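Local coordinates for ABC transporter, solute-binding protein (Staphylococcus aureus, PDB 6LKL) that binds alpha-D-glucose 6-phosphate and is probably the extracellular, lipid-anchored solute-binding component of an ABC transporter, at residues A[1-6]-A[52-57]; A[188-193]-A[249-254]. All blocks are in the same frame, centred on the assembly; numbering follows the deposited sequence.

Contact 1 (A[1-6]-A[52-57])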
ATOM      1  N   ASN A   1      30.543   3.604   5.180  1.00 34.78           N
ATOM      2  CA  ASN A   1      29.686   4.072   4.095  1.00 42.85           C
ATOM      3  C   ASN A   1      28.248   3.606   4.309  1.00 47.49           C
ATOM      4  O   ASN A   1      27.932   2.428   4.129  1.00 30.78           O
ATOM      5  CB  ASN A   1      30.207   3.580   2.750  1.00 43.14           C
ATOM      6  CG  ASN A   1      30.159   4.649   1.686  1.00 49.81           C
ATOM      7  OD1 ASN A   1      30.544   5.796   1.924  1.00 49.93           O
ATOM      8  ND2 ASN A   1      29.679   4.285   0.505  1.00 51.22           N
ATOM      9  N   VAL A   2      27.384   4.542   4.693  1.00 34.73           N
ATOM     10  CA  VAL A   2      26.024   4.224   5.115  1.00 36.46           C
ATOM     11  C   VAL A   2      25.101   4.087   3.911  1.00 28.69           C
ATOM     12  O   VAL A   2      25.116   4.911   2.989  1.00 29.45           O
ATOM     13  CB  VAL A   2      25.521   5.301   6.095  1.00 30.98           C
ATOM     14  CG1 VAL A   2      24.031   5.155   6.365  1.00 32.16           C
ATOM     15  CG2 VAL A   2      26.296   5.211   7.400  1.00 34.10           C
ATOM     16  N   LEU A   3      24.269   3.046   3.942  1.00 27.56           N
ATOM     17  CA  LEU A   3      23.250   2.803   2.927  1.00 25.34           C
ATOM     18  C   LEU A   3      21.933   3.399   3.411  1.00 27.06           C
ATOM     19  O   LEU A   3      21.408   2.991   4.450  1.00 24.86           O
ATOM     20  CB  LEU A   3      23.114   1.300   2.670  1.00 28.20           C
ATOM     21  CG  LEU A   3      21.957   0.772   1.821  1.00 25.85           C
ATOM     22  CD1 LEU A   3      22.035   1.264   0.394  1.00 31.25           C
ATOM     23  CD2 LEU A   3      21.954  -0.748   1.855  1.00 30.37           C
ATOM     24  N   THR A   4      21.402   4.363   2.665  1.00 24.95           N
ATOM     25  CA  THR A   4      20.247   5.138   3.102  1.00 30.40           C
ATOM     26  C   THR A   4      18.987   4.640   2.403  1.00 28.78           C
ATOM     27  O   THR A   4      18.958   4.523   1.173  1.00 28.45           O
ATOM     28  CB  THR A   4      20.461   6.626   2.820  1.00 28.98           C
ATOM     29  OG1 THR A   4      21.626   7.080   3.521  1.00 33.18           O
ATOM     30  CG2 THR A   4      19.264   7.437   3.287  1.00 34.18           C
ATOM     31  N   VAL A   5      17.955   4.351   3.192  1.00 28.06           N
ATOM     32  CA  VAL A   5      16.702   3.786   2.701  1.00 29.01           C
ATOM     33  C   VAL A   5      15.564   4.730   3.075  1.00 30.05           C
ATOM     34  O   VAL A   5      15.373   5.040   4.258  1.00 27.50           O
ATOM     35  CB  VAL A   5      16.458   2.380   3.279  1.00 23.32           C
ATOM     36  CG1 VAL A   5      15.117   1.829   2.829  1.00 24.60           C
ATOM     37  CG2 VAL A   5      17.575   1.433   2.872  1.00 26.13           C
ATOM     38  N   TYR A   6      14.814   5.189   2.072  1.00 26.88           N
ATOM     39  CA  TYR A   6      13.519   5.818   2.310  1.00 25.98           C
ATOM     40  C   TYR A   6      12.463   4.732   2.470  1.00 27.77           C
ATOM     41  O   TYR A   6      12.401   3.802   1.660  1.00 22.45           O
ATOM     42  CB  TYR A   6      13.109   6.730   1.154  1.00 29.29           C
ATOM     43  CG  TYR A   6      14.125   7.750   0.692  1.00 27.48           C
ATOM     44  CD1 TYR A   6      15.116   7.408  -0.216  1.00 26.91           C
ATOM     45  CD2 TYR A   6      14.061   9.067   1.128  1.00 28.21           C
ATOM     46  CE1 TYR A   6      16.030   8.343  -0.659  1.00 27.27           C
ATOM     47  CE2 TYR A   6      14.970  10.008   0.692  1.00 29.02           C
ATOM     48  CZ  TYR A   6      15.953   9.642  -0.202  1.00 33.06           C
ATOM     49  OH  TYR A   6      16.862  10.579  -0.638  1.00 28.19           O
ATOM     50  N   GLY A  52      19.372   9.583  -0.700  1.00 31.50           N
ATOM     51  CA  GLY A  52      19.614   8.210  -0.319  1.00 28.47           C
ATOM     52  C   GLY A  52      19.619   7.289  -1.528  1.00 28.14           C
ATOM     53  O   GLY A  52      19.565   7.709  -2.684  1.00 21.75           O
ATOM     54  N   ASP A  53      19.655   5.991  -1.236  1.00 25.60           N
ATOM     55  CA  ASP A  53      19.966   4.976  -2.236  1.00 28.70           C
ATOM     56  C   ASP A  53      18.773   4.141  -2.674  1.00 23.38           C
ATOM     57  O   ASP A  53      18.706   3.750  -3.840  1.00 24.71           O
ATOM     58  CB  ASP A  53      21.047   4.037  -1.693  1.00 29.54           C
ATOM     59  CG  ASP A  53      22.316   4.770  -1.321  1.00 31.60           C
ATOM     60  OD1 ASP A  53      23.043   5.204  -2.239  1.00 28.86           O
ATOM     61  OD2 ASP A  53      22.576   4.928  -0.110  1.00 32.15           O
ATOM     62  N   VAL A  54      17.839   3.839  -1.776  1.00 24.25           N
ATOM     63  CA  VAL A  54      16.758   2.901  -2.062  1.00 25.55           C
ATOM     64  C   VAL A  54      15.465   3.453  -1.484  1.00 23.68           C
ATOM     65  O   VAL A  54      15.447   3.991  -0.371  1.00 28.11           O
ATOM     66  CB  VAL A  54      17.052   1.500  -1.483  1.00 25.14           C
ATOM     67  CG1 VAL A  54      15.905   0.536  -1.775  1.00 23.52           C
ATOM     68  CG2 VAL A  54      18.354   0.956  -2.031  1.00 25.45           C
ATOM     69  N   PHE A  55      14.381   3.328  -2.247  1.00 23.99           N
ATOM     70  CA  PHE A  55      13.032   3.597  -1.760  1.00 21.07           C
ATOM     71  C   PHE A  55      12.349   2.250  -1.558  1.00 18.85           C
ATOM     72  O   PHE A  55      12.100   1.523  -2.527  1.00 25.41           O
ATOM     73  CB  PHE A  55      12.247   4.476  -2.731  1.00 25.21           C
ATOM     74  CG  PHE A  55      11.111   5.215  -2.084  1.00 25.38           C
ATOM     75  CD1 PHE A  55      10.032   4.524  -1.555  1.00 21.72           C
ATOM     76  CD2 PHE A  55      11.119   6.597  -2.002  1.00 23.71           C
ATOM     77  CE1 PHE A  55       8.987   5.200  -0.952  1.00 24.92           C
ATOM     78  CE2 PHE A  55      10.071   7.277  -1.402  1.00 21.28           C
ATOM     79  CZ  PHE A  55       9.007   6.578  -0.879  1.00 21.67           C
ATOM     80  N   MET A  56      12.043   1.925  -0.305  1.00 21.41           N
ATOM     81  CA  MET A  56      11.543   0.611   0.082  1.00 24.17           C
ATOM     82  C   MET A  56      10.123   0.757   0.613  1.00 23.85           C
ATOM     83  O   MET A  56       9.913   1.334   1.687  1.00 24.22           O
ATOM     84  CB  MET A  56      12.453  -0.010   1.139  1.00 29.69           C
ATOM     85  CG  MET A  56      11.962  -1.334   1.696  1.00 26.07           C
ATOM     86  SD  MET A  56      12.898  -1.839   3.149  1.00 29.25           S
ATOM     87  CE  MET A  56      11.987  -3.307   3.618  1.00 38.83           C
ATOM     88  N   GLY A  57       9.157   0.218  -0.121  1.00 21.55           N
ATOM     89  CA  GLY A  57       7.777   0.197   0.317  1.00 23.05           C
ATOM     90  C   GLY A  57       6.945   1.290  -0.331  1.00 25.17           C
ATOM     91  O   GLY A  57       7.446   2.207  -0.986  1.00 21.38           O
TER
HETATM   92  O   HOH W   1      24.895   5.859   0.600  1.00 34.12           O

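Contact 2 (A[188-193]-A[249-254])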
ATOM      1  N   TYR A 188      -6.781  -0.618   4.849  1.00 17.95           N
ATOM      2  CA  TYR A 188      -6.096  -1.698   4.158  1.00 16.54           C
ATOM      3  C   TYR A 188      -5.838  -2.826   5.148  1.00 19.97           C
ATOM      4  O   TYR A 188      -5.964  -2.659   6.365  1.00 20.10           O
ATOM      5  CB  TYR A 188      -4.796  -1.224   3.483  1.00 18.45           C
ATOM      6  CG  TYR A 188      -3.711  -0.718   4.410  1.00 23.05           C
ATOM      7  CD1 TYR A 188      -3.698   0.601   4.841  1.00 30.10           C
ATOM      8  CD2 TYR A 188      -2.688  -1.554   4.834  1.00 25.65           C
ATOM      9  CE1 TYR A 188      -2.700   1.070   5.678  1.00 25.22           C
ATOM     10  CE2 TYR A 188      -1.688  -1.093   5.671  1.00 28.37           C
ATOM     11  CZ  TYR A 188      -1.699   0.218   6.088  1.00 25.03           C
ATOM     12  OH  TYR A 188      -0.705   0.676   6.920  1.00 33.46           O
ATOM     13  N   GLU A 189      -5.483  -3.993   4.608  1.00 24.04           N
ATOM     14  CA  GLU A 189      -5.611  -5.232   5.368  1.00 31.13           C
ATOM     15  C   GLU A 189      -4.758  -5.214   6.632  1.00 24.88           C
ATOM     16  O   GLU A 189      -5.226  -5.606   7.706  1.00 23.44           O
ATOM     17  CB  GLU A 189      -5.221  -6.418   4.484  1.00 30.95           C
ATOM     18  CG  GLU A 189      -5.239  -7.777   5.182  1.00 41.15           C
ATOM     19  CD  GLU A 189      -6.429  -8.623   4.799  1.00 39.56           C
ATOM     20  OE1 GLU A 189      -6.841  -8.574   3.623  1.00 38.98           O
ATOM     21  OE2 GLU A 189      -6.951  -9.345   5.676  1.00 53.09           O
ATOM     22  N   GLN A 190      -3.507  -4.761   6.530  1.00 22.91           N
ATOM     23  CA  GLN A 190      -2.608  -4.814   7.681  1.00 30.29           C
ATOM     24  C   GLN A 190      -3.136  -3.967   8.836  1.00 24.28           C
ATOM     25  O   GLN A 190      -3.216  -4.441   9.975  1.00 26.14           O
ATOM     26  CB  GLN A 190      -1.206  -4.365   7.267  1.00 30.13           C
ATOM     27  CG  GLN A 190      -0.216  -4.131   8.408  1.00 33.66           C
ATOM     28  CD  GLN A 190       0.332  -5.425   8.974  1.00 46.76           C
ATOM     29  OE1 GLN A 190       0.308  -6.464   8.313  1.00 41.21           O
ATOM     30  NE2 GLN A 190       0.832  -5.370  10.203  1.00 50.19           N
ATOM     31  N   ASP A 191      -3.486  -2.704   8.566  1.00 23.81           N
ATOM     32  CA  ASP A 191      -4.112  -1.872   9.594  1.00 27.44           C
ATOM     33  C   ASP A 191      -5.343  -2.545  10.187  1.00 25.19           C
ATOM     34  O   ASP A 191      -5.506  -2.599  11.409  1.00 25.43           O
ATOM     35  CB  ASP A 191      -4.487  -0.498   9.029  1.00 29.31           C
ATOM     36  CG  ASP A 191      -3.478   0.586   9.384  1.00 33.42           C
ATOM     37  OD1 ASP A 191      -2.469   0.285  10.056  1.00 36.19           O
ATOM     38  OD2 ASP A 191      -3.716   1.753   9.011  1.00 32.20           O
ATOM     39  N   ALA A 192      -6.233  -3.046   9.328  1.00 22.99           N
ATOM     40  CA  ALA A 192      -7.456  -3.683   9.810  1.00 24.38           C
ATOM     41  C   ALA A 192      -7.138  -4.854  10.731  1.00 22.34           C
ATOM     42  O   ALA A 192      -7.686  -4.959  11.836  1.00 19.69           O
ATOM     43  CB  ALA A 192      -8.304  -4.144   8.624  1.00 21.70           C
ATOM     44  N   ARG A 193      -6.246  -5.746  10.290  1.00 26.10           N
ATOM     45  CA  ARG A 193      -5.890  -6.911  11.095  1.00 28.31           C
ATOM     46  C   ARG A 193      -5.216  -6.495  12.393  1.00 26.91           C
ATOM     47  O   ARG A 193      -5.496  -7.064  13.455  1.00 26.50           O
ATOM     48  CB  ARG A 193      -4.969  -7.836  10.300  1.00 27.56           C
ATOM     49  CG  ARG A 193      -5.612  -8.446   9.077  1.00 36.31           C
ATOM     50  CD  ARG A 193      -6.631  -9.513   9.426  1.00 52.16           C
ATOM     51  NE  ARG A 193      -7.300 -10.004   8.224  1.00 53.83           N
ATOM     52  CZ  ARG A 193      -8.329 -10.845   8.223  1.00 60.97           C
ATOM     53  NH1 ARG A 193      -8.830 -11.295   9.367  1.00 60.17           N
ATOM     54  NH2 ARG A 193      -8.866 -11.225   7.072  1.00 63.35           N
ATOM     55  N   GLU A 249       5.295 -13.077   8.984  1.00 41.00           N
ATOM     56  CA  GLU A 249       5.300 -12.049  10.017  1.00 41.02           C
ATOM     57  C   GLU A 249       4.275 -10.945   9.791  1.00 40.15           C
ATOM     58  O   GLU A 249       4.043 -10.148  10.706  1.00 43.71           O
ATOM     59  CB  GLU A 249       6.687 -11.401  10.123  1.00 51.73           C
ATOM     60  CG  GLU A 249       7.776 -12.297  10.683  1.00 63.26           C
ATOM     61  CD  GLU A 249       9.045 -11.527  11.004  1.00 75.35           C
ATOM     62  OE1 GLU A 249       9.143 -10.343  10.614  1.00 68.30           O
ATOM     63  OE2 GLU A 249       9.946 -12.106  11.647  1.00 79.79           O
ATOM     64  N   PHE A 250       3.655 -10.874   8.616  1.00 43.87           N
ATOM     65  CA  PHE A 250       2.791  -9.751   8.286  1.00 39.85           C
ATOM     66  C   PHE A 250       1.580 -10.238   7.507  1.00 35.04           C
ATOM     67  O   PHE A 250       1.579 -11.328   6.931  1.00 43.01           O
ATOM     68  CB  PHE A 250       3.536  -8.689   7.466  1.00 38.22           C
ATOM     69  CG  PHE A 250       4.724  -8.102   8.171  1.00 50.82           C
ATOM     70  CD1 PHE A 250       4.558  -7.168   9.179  1.00 46.92           C
ATOM     71  CD2 PHE A 250       6.010  -8.478   7.817  1.00 45.32           C
ATOM     72  CE1 PHE A 250       5.652  -6.627   9.828  1.00 45.32           C
ATOM     73  CE2 PHE A 250       7.107  -7.938   8.460  1.00 49.93           C
ATOM     74  CZ  PHE A 250       6.928  -7.012   9.468  1.00 50.60           C
ATOM     75  N   ASP A 251       0.545  -9.398   7.494  1.00 42.31           N
ATOM     76  CA  ASP A 251      -0.671  -9.677   6.739  1.00 45.49           C
ATOM     77  C   ASP A 251      -0.502  -9.234   5.293  1.00 43.10           C
ATOM     78  O   ASP A 251      -1.381  -8.575   4.727  1.00 50.13           O
ATOM     79  CB  ASP A 251      -1.866  -8.967   7.378  1.00 43.25           C
ATOM     80  CG  ASP A 251      -2.043  -9.328   8.840  1.00 54.57           C
ATOM     81  OD1 ASP A 251      -2.383 -10.493   9.132  1.00 59.65           O
ATOM     82  OD2 ASP A 251      -1.838  -8.441   9.697  1.00 56.23           O
ATOM     83  N   ALA A 252       0.626  -9.596   4.692  1.00 36.47           N
ATOM     84  CA  ALA A 252       0.911  -9.299   3.300  1.00 34.16           C
ATOM     85  C   ALA A 252       1.171 -10.599   2.555  1.00 26.56           C
ATOM     86  O   ALA A 252       1.546 -11.617   3.143  1.00 34.73           O
ATOM     87  CB  ALA A 252       2.120  -8.365   3.160  1.00 32.18           C
ATOM     88  N   LYS A 253       0.960 -10.550   1.249  1.00 25.47           N
ATOM     89  CA  LYS A 253       1.210 -11.680   0.376  1.00 30.64           C
ATOM     90  C   LYS A 253       2.472 -11.428  -0.435  1.00 36.29           C
ATOM     91  O   LYS A 253       2.789 -10.286  -0.785  1.00 23.62           O
ATOM     92  CB  LYS A 253       0.006 -11.933  -0.530  1.00 34.94           C
ATOM     93  CG  LYS A 253      -1.273 -12.087   0.274  1.00 45.21           C
ATOM     94  CD  LYS A 253      -2.463 -12.446  -0.579  1.00 56.35           C
ATOM     95  CE  LYS A 253      -3.661 -12.764   0.293  1.00 54.96           C
ATOM     96  NZ  LYS A 253      -3.487 -14.073   0.982  1.00 55.37           N
ATOM     97  N   SER A 254       3.202 -12.504  -0.706  1.00 26.47           N
ATOM     98  CA  SER A 254       4.452 -12.398  -1.438  1.00 26.22           C
ATOM     99  C   SER A 254       4.197 -12.085  -2.908  1.00 25.73           C
ATOM    100  O   SER A 254       3.161 -12.442  -3.475  1.00 25.56           O
ATOM    101  CB  SER A 254       5.252 -13.694  -1.316  1.00 31.42           C
ATOM    102  OG  SER A 254       6.308 -13.729  -2.262  1.00 30.39           O
TER

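Contact 1 (A[1-6]-A[52-57])
Over one face of the Phe55 ring sits CB of Tyr6, offset toward the rim and 4.1 Å from the ring centroid, a CH-pi contact. The two aromatic planes are nearly parallel, 15° apart, but slid so far that the rings barely overlap; the edge of Phe55 meets Gly57 O in its plane. At the edge of the Tyr6 ring, near its plane, lies Val54 O. With CG beside its own backbone N (chi1 -51°), Tyr6 reaches back along the chain, and its OH accepts a 2.7 Å hydrogen bond from Gly52 N; Glu46 is a second partner of that hydroxyl. Tyrosine suits the place because a flat, greasy ring ends in a polar atom. Gly52 CA packs against CB and CG2 of Thr4 and against the Tyr6 ring; a side chain on it would run into Thr4 CG2 and Tyr6 CE1, so glycine suits the place.

Parallel strand bonds join Tyr6 N to Val54 O and Met56 N to Tyr6 O, the latter 2.7 Å and almost straight. Thr4 O is gripped twice, by Val54 N in its carbonyl plane and by Asp53 N tilted out of it. Asp53 repays this through the anti lone pair of OD2, which takes the N-H of Thr4 at 3.1 Å and 177°. A water links the same OD2 to Val2 O, while OD1 is held by His227 and Asn223. Leu3 CD1 packs on Asp53 CB at 3.6 Å. Val5 and Val54 share the sheet face covered by helix 230-237, where beta-branched residues fit the extended backbone; Tyr6 and Phe55 turn to helix 36-44. Parallel strands between two helical layers are expected of an alpha/beta lobe of the periplasmic-binding-protein fold, to which this family belongs.

Contact 2 (A[188-193]-A[249-254])
Gln190 reaches across to the backbone of Asp251: its OE1 accepts the N-H of Asp251 at 3.1 Å, the donor lying nearly along the C=O axis. The extended first torsion (chi1 170°) carries the glutamine chain off the helix, and a bend at chi2 (77°) swings the amide over to the loop. An amide suits this place, since its oxygen can take a backbone N-H without adding charge beside the Asp251 carboxylate, whose OD2 approaches OE1 without bonding to it.

The Asp251 carboxylate crosses the aliphatic part of Arg193 at a slant, its OD2 3.2 Å from Arg193 CB. Arginine's charged end goes the other way. Bent at chi2 (-72°), it folds back along its own helix, where NE gives Glu189 OE2 a 2.7 Å salt bridge in the guanidinium plane. Arg193 NE stays 5.0 Å from Asp251 OD1, close enough perhaps to stabilise its negative charge. Glu189 OE1 is hydrogen-bonded to the Tyr206 hydroxyl, while Glu189 CG rests near Asp251 O.

Asp251 centres an inverse gamma turn. One side-chain-to-backbone hydrogen bond and surrounding packing thus join the turn between helix 240-249 and strand 253-254 to the first turn of helix 189-197, within an alpha/beta fold of the binding-protein type.

Contact 1 and contact 2 are in series along the chain, the first closing before the second opens, and their centres are about 23 Å apart; their nearest atoms, about 8 Å apart, do not touch. Both reach the same mixed sheet: strand 54-56 pairs with strand 213-221, which pairs in turn with strand 93-105, the partner of strands 184-188 and 253-254. Contact 1 lies nearer the glucose 6-phosphate site, the side chain of Phe55 being about 5 Å from that of Thr36. Contact 2 is set further back: Glu189 and Gln190 are each about 9 Å, side chain to side chain, from the site residues Asn214 and Asp216 respectively.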